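Long-range contacts in putative nucleoside-diphosphate-sugar epimerase (Staphylococcus aureus subsp. aureus, PDB 3E48), which is of uncharacterised function but, as a putative nucleoside-diphosphate-sugar epimerase with a Rossmann-type fold, probably binds NAD(P)(H): residues R139-L147 and I169-I177; I76-E87 and H116-L127. All coordinates share one frame; numbering follows the deposited sequence.

Contact 1: R139-L147 and I169-I177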
loop_
_atom_site.group_PDB
_atom_site.type_symbol
_atom_site.label_atom_id
_atom_site.label_comp_id
_atom_site.label_asym_id
_atom_site.label_seq_id
_atom_site.Cartn_x
_atom_site.Cartn_y
_atom_site.Cartn_z
ATOM N N ARG B 139 3.662 -13.408 -0.693
ATOM C CA ARG B 139 2.342 -13.090 -1.221
ATOM C C ARG B 139 1.681 -14.376 -1.704
ATOM O O ARG B 139 2.327 -15.208 -2.337
ATOM C CB ARG B 139 2.470 -12.065 -2.355
ATOM C CG ARG B 139 2.957 -10.707 -1.849
ATOM C CD ARG B 139 3.451 -9.779 -2.960
ATOM N NE ARG B 139 2.379 -9.333 -3.844
ATOM C CZ ARG B 139 2.219 -9.752 -5.094
ATOM N NH1 ARG B 139 3.065 -10.632 -5.614
ATOM N NH2 ARG B 139 1.213 -9.288 -5.825
HETATM N N MSE B 140 0.406 -14.555 -1.381
HETATM C CA MSE B 140 -0.294 -15.760 -1.802
HETATM C C MSE B 140 -1.421 -15.470 -2.786
HETATM O O MSE B 140 -2.018 -14.387 -2.764
HETATM C CB MSE B 140 -0.852 -16.498 -0.577
HETATM C CG MSE B 140 -1.953 -15.755 0.154
HETATM SE SE MSE B 140 -2.443 -16.588 1.846
HETATM C CE MSE B 140 -2.669 -14.977 2.879
ATOM N N ALA B 141 -1.697 -16.442 -3.655
ATOM C CA ALA B 141 -2.774 -16.325 -4.635
ATOM C C ALA B 141 -4.088 -16.664 -3.927
ATOM O O ALA B 141 -4.100 -16.842 -2.709
ATOM C CB ALA B 141 -2.523 -17.274 -5.809
HETATM N N MSE B 142 -5.185 -16.758 -4.677
HETATM C CA MSE B 142 -6.504 -17.037 -4.099
HETATM C C MSE B 142 -6.738 -18.493 -3.673
HETATM O O MSE B 142 -6.476 -19.418 -4.434
HETATM C CB MSE B 142 -7.601 -16.611 -5.088
HETATM C CG MSE B 142 -9.007 -16.591 -4.495
HETATM SE SE MSE B 142 -10.371 -16.061 -5.776
HETATM C CE MSE B 142 -9.851 -14.211 -6.048
ATOM N N TYR B 143 -7.249 -18.693 -2.459
ATOM C CA TYR B 143 -7.509 -20.047 -1.965
ATOM C C TYR B 143 -8.477 -20.843 -2.837
ATOM O O TYR B 143 -9.527 -20.336 -3.236
ATOM C CB TYR B 143 -8.113 -20.024 -0.558
ATOM C CG TYR B 143 -7.304 -19.342 0.511
ATOM C CD1 TYR B 143 -5.966 -19.668 0.724
ATOM C CD2 TYR B 143 -7.902 -18.408 1.360
ATOM C CE1 TYR B 143 -5.241 -19.086 1.761
ATOM C CE2 TYR B 143 -7.189 -17.823 2.396
ATOM C CZ TYR B 143 -5.862 -18.167 2.591
ATOM O OH TYR B 143 -5.158 -17.599 3.623
HETATM N N MSE B 144 -8.139 -22.101 -3.101
HETATM C CA MSE B 144 -9.022 -22.975 -3.876
HETATM C C MSE B 144 -10.059 -23.567 -2.931
HETATM O O MSE B 144 -11.191 -23.837 -3.324
HETATM C CB MSE B 144 -8.253 -24.157 -4.472
HETATM C CG MSE B 144 -7.499 -23.889 -5.744
HETATM SE SE MSE B 144 -6.560 -25.490 -6.293
HETATM C CE MSE B 144 -5.505 -24.683 -7.698
ATOM N N ASP B 145 -9.646 -23.771 -1.684
ATOM C CA ASP B 145 -10.480 -24.401 -0.668
ATOM C C ASP B 145 -11.958 -23.998 -0.593
ATOM O O ASP B 145 -12.834 -24.863 -0.560
ATOM C CB ASP B 145 -9.804 -24.246 0.701
ATOM C CG ASP B 145 -8.388 -24.793 0.708
ATOM O OD1 ASP B 145 -7.531 -24.244 -0.019
ATOM O OD2 ASP B 145 -8.124 -25.778 1.428
ATOM N N PRO B 146 -12.260 -22.691 -0.580
ATOM C CA PRO B 146 -13.649 -22.221 -0.506
ATOM C C PRO B 146 -14.575 -22.789 -1.585
ATOM O O PRO B 146 -15.794 -22.854 -1.400
ATOM C CB PRO B 146 -13.500 -20.705 -0.616
ATOM C CG PRO B 146 -12.179 -20.459 0.041
ATOM C CD PRO B 146 -11.325 -21.552 -0.558
ATOM N N LEU B 147 -14.001 -23.200 -2.707
ATOM C CA LEU B 147 -14.798 -23.739 -3.800
ATOM C C LEU B 147 -15.554 -25.016 -3.438
ATOM O O LEU B 147 -16.645 -25.255 -3.952
ATOM C CB LEU B 147 -13.915 -23.989 -5.029
ATOM C CG LEU B 147 -13.307 -22.728 -5.657
ATOM C CD1 LEU B 147 -12.363 -23.108 -6.783
ATOM C CD2 LEU B 147 -14.426 -21.832 -6.170
ATOM N N ILE B 169 -7.927 -15.712 -12.990
ATOM C CA ILE B 169 -7.552 -15.594 -11.585
ATOM C C ILE B 169 -6.661 -16.749 -11.163
ATOM O O ILE B 169 -6.974 -17.914 -11.426
ATOM C CB ILE B 169 -8.801 -15.582 -10.665
ATOM C CG1 ILE B 169 -9.627 -14.313 -10.903
ATOM C CG2 ILE B 169 -8.383 -15.636 -9.201
ATOM C CD1 ILE B 169 -10.991 -14.327 -10.264
ATOM N N ASN B 170 -5.552 -16.437 -10.507
ATOM C CA ASN B 170 -4.668 -17.501 -10.070
ATOM C C ASN B 170 -5.119 -18.029 -8.714
ATOM O O ASN B 170 -5.373 -17.265 -7.778
ATOM C CB ASN B 170 -3.220 -17.026 -10.017
ATOM C CG ASN B 170 -2.252 -18.173 -9.829
ATOM O OD1 ASN B 170 -2.016 -18.616 -8.710
ATOM N ND2 ASN B 170 -1.703 -18.675 -10.930
ATOM N N TYR B 171 -5.226 -19.354 -8.644
ATOM C CA TYR B 171 -5.677 -20.078 -7.458
ATOM C C TYR B 171 -4.619 -21.031 -6.928
ATOM O O TYR B 171 -3.802 -21.542 -7.687
ATOM C CB TYR B 171 -6.897 -20.930 -7.796
ATOM C CG TYR B 171 -8.202 -20.194 -7.912
ATOM C CD1 TYR B 171 -9.028 -20.035 -6.801
ATOM C CD2 TYR B 171 -8.642 -19.706 -9.142
ATOM C CE1 TYR B 171 -10.265 -19.418 -6.908
ATOM C CE2 TYR B 171 -9.880 -19.080 -9.263
ATOM C CZ TYR B 171 -10.687 -18.943 -8.139
ATOM O OH TYR B 171 -11.917 -18.335 -8.245
ATOM N N ILE B 172 -4.678 -21.301 -5.627
ATOM C CA ILE B 172 -3.742 -22.220 -4.980
ATOM C C ILE B 172 -4.385 -22.741 -3.681
ATOM O O ILE B 172 -5.161 -22.029 -3.040
ATOM C CB ILE B 172 -2.390 -21.506 -4.689
ATOM C CG1 ILE B 172 -1.387 -22.491 -4.085
ATOM C CG2 ILE B 172 -2.610 -20.320 -3.747
ATOM C CD1 ILE B 172 0.015 -21.925 -3.957
ATOM N N THR B 173 -4.085 -23.982 -3.303
ATOM C CA THR B 173 -4.664 -24.551 -2.085
ATOM C C THR B 173 -3.964 -24.008 -0.848
ATOM O O THR B 173 -2.828 -23.532 -0.921
ATOM C CB THR B 173 -4.531 -26.096 -2.029
ATOM O OG1 THR B 173 -3.147 -26.453 -1.947
ATOM C CG2 THR B 173 -5.154 -26.745 -3.248
ATOM N N ARG B 174 -4.646 -24.071 0.291
ATOM C CA ARG B 174 -4.036 -23.617 1.530
ATOM C C ARG B 174 -2.897 -24.580 1.834
ATOM O O ARG B 174 -1.850 -24.177 2.333
ATOM C CB ARG B 174 -5.032 -23.633 2.691
ATOM C CG ARG B 174 -6.132 -22.596 2.594
ATOM C CD ARG B 174 -6.663 -22.244 3.971
ATOM N NE ARG B 174 -7.756 -21.284 3.888
ATOM C CZ ARG B 174 -9.032 -21.614 3.731
ATOM N NH1 ARG B 174 -9.385 -22.890 3.649
ATOM N NH2 ARG B 174 -9.954 -20.666 3.637
ATOM N N ASN B 175 -3.106 -25.860 1.533
ATOM C CA ASN B 175 -2.067 -26.851 1.777
ATOM C C ASN B 175 -0.769 -26.457 1.075
ATOM O O ASN B 175 0.313 -26.528 1.666
ATOM C CB ASN B 175 -2.511 -28.232 1.290
ATOM C CG ASN B 175 -1.421 -29.280 1.445
ATOM O OD1 ASN B 175 -0.961 -29.552 2.554
ATOM N ND2 ASN B 175 -0.998 -29.866 0.331
ATOM N N ASP B 176 -0.871 -26.031 -0.183
ATOM C CA ASP B 176 0.319 -25.632 -0.930
ATOM C C ASP B 176 0.942 -24.338 -0.413
ATOM O O ASP B 176 2.168 -24.184 -0.425
ATOM C CB ASP B 176 0.012 -25.510 -2.428
ATOM C CG ASP B 176 -0.120 -26.867 -3.108
ATOM O OD1 ASP B 176 0.373 -27.874 -2.551
ATOM O OD2 ASP B 176 -0.698 -26.929 -4.210
ATOM N N ILE B 177 0.113 -23.402 0.038
ATOM C CA ILE B 177 0.648 -22.160 0.578
ATOM C C ILE B 177 1.450 -22.544 1.813
ATOM O O ILE B 177 2.581 -22.098 1.997
ATOM C CB ILE B 177 -0.480 -21.191 0.981
ATOM C CG1 ILE B 177 -1.151 -20.646 -0.280
ATOM C CG2 ILE B 177 0.082 -20.054 1.846
ATOM C CD1 ILE B 177 -2.416 -19.880 -0.010
HETATM O O HOH W 1 -5.700 -27.176 1.099
HETATM O O HOH W 2 -8.064 -25.298 4.188
#
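In the Rossmann-type sheet of this protein, strand 134-143 runs parallel to strand 168-172, pairing Met142 with Tyr171 and Tyr143 with Ile172. Met142 N donates to Asn170 O (3.1 Å) and Ile172 N to Met142 O (2.9 Å). As the chain leaves the sheet for a type I turn, Met144 N still donates to Ile172 O (3.0 Å). On one face of the sheet the selenomethionine Met142 lies alongside Tyr171 in a Met-aromatic contact, its SE oblique to the ring and 3.5 Å from CE1, while Met142 CE continues to Ile169 CG2. The Tyr143 side chain leaves in another direction and meets the extended chain of Arg174, whose NE sits 3.6 Å above the centre of the ring. That buried NE has no hydrogen-bond partner in the model; the ring face is what it meets. This cation-pi contact is not a flat stack, for the ring and guanidinium planes are 49° apart. Ile177 CD1 lies at the edge of the same ring, 3.4 Å from Tyr143 CE1. Asp145 bends beside its own backbone N (chi1 -55°), and its OD1 thereby takes the N-H of Arg174 (2.9 Å) on the syn side. Thr173 OG1 caps the same helix start by accepting from Asp176 N. Asp145 OD2 receives two waters, bridging to Asn175 N and Arg174 NH1; the direct salt bridge is long. Together these donors and the nearby guanidinium probably favour the charged form of Asp145.

Contact 2: I76-E87 and H116-L127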
loop_
_atom_site.group_PDB
_atom_site.type_symbol
_atom_site.label_atom_id
_atom_site.label_comp_id
_atom_site.label_asym_id
_atom_site.label_seq_id
_atom_site.Cartn_x
_atom_site.Cartn_y
_atom_site.Cartn_z
ATOM N N ILE B 76 -10.241 -8.806 9.604
ATOM C CA ILE B 76 -10.916 -7.558 9.949
ATOM C C ILE B 76 -10.967 -6.616 8.747
ATOM O O ILE B 76 -10.007 -6.526 7.981
ATOM C CB ILE B 76 -10.190 -6.835 11.107
ATOM C CG1 ILE B 76 -10.244 -7.690 12.381
ATOM C CG2 ILE B 76 -10.803 -5.460 11.339
ATOM C CD1 ILE B 76 -11.646 -7.998 12.871
ATOM N N HIS B 77 -12.086 -5.917 8.583
ATOM C CA HIS B 77 -12.244 -4.969 7.481
ATOM C C HIS B 77 -13.000 -3.736 7.974
ATOM O O HIS B 77 -13.693 -3.794 8.988
ATOM C CB HIS B 77 -13.010 -5.617 6.321
ATOM C CG HIS B 77 -14.386 -6.081 6.688
ATOM N ND1 HIS B 77 -14.612 -7.150 7.529
ATOM C CD2 HIS B 77 -15.607 -5.610 6.342
ATOM C CE1 HIS B 77 -15.912 -7.316 7.687
ATOM N NE2 HIS B 77 -16.539 -6.394 6.978
ATOM N N PRO B 78 -12.853 -2.596 7.280
ATOM C CA PRO B 78 -12.042 -2.371 6.079
ATOM C C PRO B 78 -10.567 -2.192 6.443
ATOM O O PRO B 78 -10.163 -2.481 7.571
ATOM C CB PRO B 78 -12.658 -1.105 5.488
ATOM C CG PRO B 78 -13.029 -0.339 6.705
ATOM C CD PRO B 78 -13.651 -1.398 7.597
ATOM N N SER B 79 -9.770 -1.699 5.496
ATOM C CA SER B 79 -8.340 -1.503 5.727
ATOM C C SER B 79 -7.978 -0.655 6.945
ATOM O O SER B 79 -7.060 -0.996 7.693
ATOM C CB SER B 79 -7.678 -0.898 4.485
ATOM O OG SER B 79 -7.672 -1.828 3.412
ATOM N N PHE B 80 -8.691 0.448 7.154
ATOM C CA PHE B 80 -8.388 1.326 8.280
ATOM C C PHE B 80 -8.483 0.612 9.622
ATOM O O PHE B 80 -7.723 0.902 10.546
ATOM C CB PHE B 80 -9.330 2.532 8.296
ATOM C CG PHE B 80 -8.951 3.578 9.307
ATOM C CD1 PHE B 80 -7.858 4.412 9.090
ATOM C CD2 PHE B 80 -9.677 3.719 10.487
ATOM C CE1 PHE B 80 -7.495 5.373 10.033
ATOM C CE2 PHE B 80 -9.320 4.677 11.436
ATOM C CZ PHE B 80 -8.228 5.505 11.208
ATOM N N LYS B 81 -9.422 -0.319 9.730
ATOM C CA LYS B 81 -9.610 -1.055 10.969
ATOM C C LYS B 81 -8.572 -2.151 11.180
ATOM O O LYS B 81 -8.295 -2.527 12.318
ATOM C CB LYS B 81 -11.015 -1.655 11.019
ATOM C CG LYS B 81 -12.111 -0.632 11.299
ATOM C CD LYS B 81 -13.480 -1.295 11.425
ATOM C CE LYS B 81 -13.468 -2.420 12.455
ATOM N NZ LYS B 81 -13.057 -1.956 13.812
ATOM N N ARG B 82 -7.984 -2.655 10.098
ATOM C CA ARG B 82 -6.993 -3.716 10.232
ATOM C C ARG B 82 -5.563 -3.187 10.420
ATOM O O ARG B 82 -4.739 -3.844 11.045
ATOM C CB ARG B 82 -7.051 -4.663 9.024
ATOM C CG ARG B 82 -6.296 -5.968 9.248
ATOM C CD ARG B 82 -6.188 -6.821 7.993
ATOM N NE ARG B 82 -7.478 -7.287 7.486
ATOM C CZ ARG B 82 -7.613 -8.095 6.438
ATOM N NH1 ARG B 82 -6.537 -8.526 5.794
ATOM N NH2 ARG B 82 -8.821 -8.473 6.024
ATOM N N ILE B 83 -5.277 -1.999 9.893
ATOM C CA ILE B 83 -3.955 -1.380 10.005
ATOM C C ILE B 83 -3.238 -1.503 11.355
ATOM O O ILE B 83 -2.048 -1.808 11.402
ATOM C CB ILE B 83 -4.025 0.133 9.656
ATOM C CG1 ILE B 83 -4.396 0.301 8.191
ATOM C CG2 ILE B 83 -2.694 0.810 9.954
ATOM C CD1 ILE B 83 -3.465 -0.420 7.250
ATOM N N PRO B 84 -3.941 -1.245 12.469
ATOM C CA PRO B 84 -3.295 -1.342 13.786
ATOM C C PRO B 84 -2.550 -2.662 13.989
ATOM O O PRO B 84 -1.572 -2.742 14.730
ATOM C CB PRO B 84 -4.466 -1.168 14.747
ATOM C CG PRO B 84 -5.344 -0.189 13.996
ATOM C CD PRO B 84 -5.335 -0.779 12.603
ATOM N N GLU B 85 -3.031 -3.684 13.298
ATOM C CA GLU B 85 -2.470 -5.025 13.320
ATOM C C GLU B 85 -0.976 -5.022 13.004
ATOM O O GLU B 85 -0.148 -5.545 13.766
ATOM C CB GLU B 85 -3.196 -5.815 12.256
ATOM C CG GLU B 85 -3.101 -7.273 12.319
ATOM C CD GLU B 85 -4.091 -7.872 11.369
ATOM O OE1 GLU B 85 -3.741 -8.105 10.190
ATOM O OE2 GLU B 85 -5.236 -8.065 11.807
ATOM N N VAL B 86 -0.644 -4.437 11.858
ATOM C CA VAL B 86 0.740 -4.376 11.404
ATOM C C VAL B 86 1.542 -3.386 12.231
ATOM O O VAL B 86 2.733 -3.582 12.444
ATOM C CB VAL B 86 0.829 -3.990 9.900
ATOM C CG1 VAL B 86 0.279 -2.592 9.674
ATOM C CG2 VAL B 86 2.274 -4.086 9.428
ATOM N N GLU B 87 0.897 -2.317 12.691
ATOM C CA GLU B 87 1.600 -1.353 13.522
ATOM C C GLU B 87 2.043 -2.083 14.784
ATOM O O GLU B 87 3.174 -1.926 15.226
ATOM C CB GLU B 87 0.692 -0.181 13.911
ATOM C CG GLU B 87 0.452 0.858 12.816
ATOM C CD GLU B 87 1.693 1.657 12.461
ATOM O OE1 GLU B 87 2.532 1.900 13.352
ATOM O OE2 GLU B 87 1.826 2.069 11.291
ATOM N N HIS B 116 -10.911 -4.210 -1.766
ATOM C CA HIS B 116 -11.043 -3.410 -0.553
ATOM C C HIS B 116 -9.906 -3.511 0.447
ATOM O O HIS B 116 -9.672 -2.576 1.208
ATOM C CB HIS B 116 -12.356 -3.748 0.151
ATOM C CG HIS B 116 -13.554 -3.082 -0.451
ATOM N ND1 HIS B 116 -13.611 -2.697 -1.771
ATOM C CD2 HIS B 116 -14.758 -2.768 0.087
ATOM C CE1 HIS B 116 -14.798 -2.171 -2.024
ATOM N NE2 HIS B 116 -15.511 -2.204 -0.914
HETATM N N MSE B 117 -9.203 -4.639 0.471
HETATM C CA MSE B 117 -8.106 -4.765 1.420
HETATM C C MSE B 117 -6.750 -4.427 0.816
HETATM O O MSE B 117 -5.727 -4.565 1.485
HETATM C CB MSE B 117 -8.068 -6.173 2.026
HETATM C CG MSE B 117 -9.352 -6.589 2.746
HETATM SE SE MSE B 117 -9.999 -5.312 4.056
HETATM C CE MSE B 117 -8.373 -5.163 5.099
ATOM N N SER B 118 -6.714 -3.973 -0.435
ATOM C CA SER B 118 -5.413 -3.647 -1.018
ATOM C C SER B 118 -4.658 -2.574 -0.212
ATOM O O SER B 118 -3.442 -2.662 -0.061
ATOM C CB SER B 118 -5.549 -3.219 -2.492
ATOM O OG SER B 118 -6.164 -1.962 -2.626
ATOM N N PRO B 119 -5.366 -1.562 0.331
ATOM C CA PRO B 119 -4.649 -0.539 1.103
ATOM C C PRO B 119 -3.876 -1.154 2.273
ATOM O O PRO B 119 -2.741 -0.763 2.557
ATOM C CB PRO B 119 -5.769 0.388 1.578
ATOM C CG PRO B 119 -6.795 0.264 0.495
ATOM C CD PRO B 119 -6.800 -1.230 0.237
ATOM N N TYR B 120 -4.498 -2.117 2.950
ATOM C CA TYR B 120 -3.852 -2.777 4.082
ATOM C C TYR B 120 -2.569 -3.479 3.667
ATOM O O TYR B 120 -1.537 -3.322 4.315
ATOM C CB TYR B 120 -4.786 -3.805 4.726
ATOM C CG TYR B 120 -4.087 -4.712 5.724
ATOM C CD1 TYR B 120 -3.801 -4.271 7.019
ATOM C CD2 TYR B 120 -3.684 -6.002 5.364
ATOM C CE1 TYR B 120 -3.135 -5.091 7.931
ATOM C CE2 TYR B 120 -3.014 -6.828 6.270
ATOM C CZ TYR B 120 -2.745 -6.365 7.550
ATOM O OH TYR B 120 -2.095 -7.177 8.461
ATOM N N PHE B 121 -2.626 -4.248 2.587
ATOM C CA PHE B 121 -1.446 -4.979 2.147
ATOM C C PHE B 121 -0.360 -4.069 1.602
ATOM O O PHE B 121 0.828 -4.328 1.799
ATOM C CB PHE B 121 -1.850 -6.053 1.138
ATOM C CG PHE B 121 -2.625 -7.175 1.762
ATOM C CD1 PHE B 121 -2.001 -8.044 2.656
ATOM C CD2 PHE B 121 -3.981 -7.329 1.511
ATOM C CE1 PHE B 121 -2.720 -9.052 3.300
ATOM C CE2 PHE B 121 -4.717 -8.333 2.148
ATOM C CZ PHE B 121 -4.082 -9.197 3.046
ATOM N N GLY B 122 -0.753 -2.997 0.923
ATOM C CA GLY B 122 0.245 -2.072 0.427
ATOM C C GLY B 122 0.927 -1.415 1.616
ATOM O O GLY B 122 2.144 -1.249 1.637
ATOM N N TYR B 123 0.131 -1.042 2.614
ATOM C CA TYR B 123 0.646 -0.401 3.814
ATOM C C TYR B 123 1.573 -1.316 4.604
ATOM O O TYR B 123 2.635 -0.888 5.059
ATOM C CB TYR B 123 -0.530 0.041 4.685
ATOM C CG TYR B 123 -0.169 0.858 5.904
ATOM C CD1 TYR B 123 0.257 0.244 7.086
ATOM C CD2 TYR B 123 -0.317 2.247 5.895
ATOM C CE1 TYR B 123 0.516 0.997 8.236
ATOM C CE2 TYR B 123 -0.061 3.004 7.032
ATOM C CZ TYR B 123 0.351 2.376 8.198
ATOM O OH TYR B 123 0.566 3.137 9.323
ATOM N N ALA B 124 1.167 -2.574 4.762
ATOM C CA ALA B 124 1.947 -3.561 5.505
ATOM C C ALA B 124 3.349 -3.756 4.926
ATOM O O ALA B 124 4.348 -3.707 5.654
ATOM C CB ALA B 124 1.202 -4.895 5.530
ATOM N N SER B 125 3.421 -3.984 3.618
ATOM C CA SER B 125 4.700 -4.191 2.946
ATOM C C SER B 125 5.627 -3.004 3.191
ATOM O O SER B 125 6.788 -3.166 3.583
ATOM C CB SER B 125 4.474 -4.382 1.440
ATOM O OG SER B 125 5.696 -4.575 0.751
ATOM N N ARG B 126 5.109 -1.804 2.967
ATOM C CA ARG B 126 5.909 -0.600 3.164
ATOM C C ARG B 126 6.301 -0.380 4.625
ATOM O O ARG B 126 7.439 -0.005 4.911
ATOM C CB ARG B 126 5.147 0.602 2.600
ATOM C CG ARG B 126 4.952 0.452 1.100
ATOM C CD ARG B 126 3.909 1.384 0.510
ATOM N NE ARG B 126 3.951 1.306 -0.950
ATOM C CZ ARG B 126 3.543 0.259 -1.665
ATOM N NH1 ARG B 126 3.041 -0.817 -1.066
ATOM N NH2 ARG B 126 3.673 0.273 -2.987
ATOM N N LEU B 127 5.380 -0.629 5.555
ATOM C CA LEU B 127 5.711 -0.440 6.963
ATOM C C LEU B 127 6.868 -1.362 7.346
ATOM O O LEU B 127 7.768 -0.965 8.086
ATOM C CB LEU B 127 4.507 -0.727 7.864
ATOM C CG LEU B 127 4.667 -0.283 9.330
ATOM C CD1 LEU B 127 4.745 1.250 9.403
ATOM C CD2 LEU B 127 3.497 -0.795 10.151
HETATM O O HOH W 3 -10.150 -0.312 2.822
#
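Tyr123 OH donates to Glu87 OE2 over 2.6 Å, meeting the carboxylate on its anti side with the oxygen at the edge of the tyrosine ring. At the other end of the interface Ser79 OG donates a hydrogen bond to His116 O (3.1 Å), in the carbonyl plane and on a lone pair, and accepts a weak bond from Tyr120 N; a water bridges Ser79 N to that same carbonyl. Glu85 OE1 lies 2.6 Å from Tyr120 OH, while its OE2 is held by Ser74. Arg82 NE donates to Ile76 O (2.7 Å) in the guanidinium plane and NH2 adds a weak bond to the same oxygen, which together help to hold the group's rotation. The Ser79 and Glu87 bonds join helices 79-82 and 84-96 to helix 118-131, neighbours in the layer packed against the Rossmann sheet, where Phe71 and Phe103 of the strands lie against Tyr120. With CG anti to the backbone N (chi1 -166°) and chi2 extended, Arg82 sets CD over the centre of the Tyr120 ring, 3.3 Å from its centroid; the bend at chi3 then directs the guanidinium into a longer cation-pi contact over the same face. Met117, a selenomethionine folded at both chi2 and chi3, lays its CE 3.2 Å above the guanidinium plane of Arg82. Farther along, Ile83 CD1 lies over a face of Tyr123, and Val86 CG1 touches that ring's edge. Val86 CG2 packs on Leu127 CD2 at 3.6 Å, and Phe80 of the second subunit reaches Tyr123.

The two contacts follow one another along the chain, contact 2 closing before contact 1 opens, and their centres lie 20 Å apart with nearest atoms about 6 Å from each other. Helix 118-131, which carries one side of contact 2, leads directly into strand 134-143, which carries one side of contact 1. Contact 1 belongs to the sheet and to the entry into helix 174-186, nearer the centre of the chain, whereas contact 2 joins helices that flank the same sheet. Both lie in the NAD(P)H-binding, Rossmann-type part of the chain. The outer contact also meets the second subunit, while the inner one is touched by no other chain, so core and dimer surface are linked through one helix-strand unit.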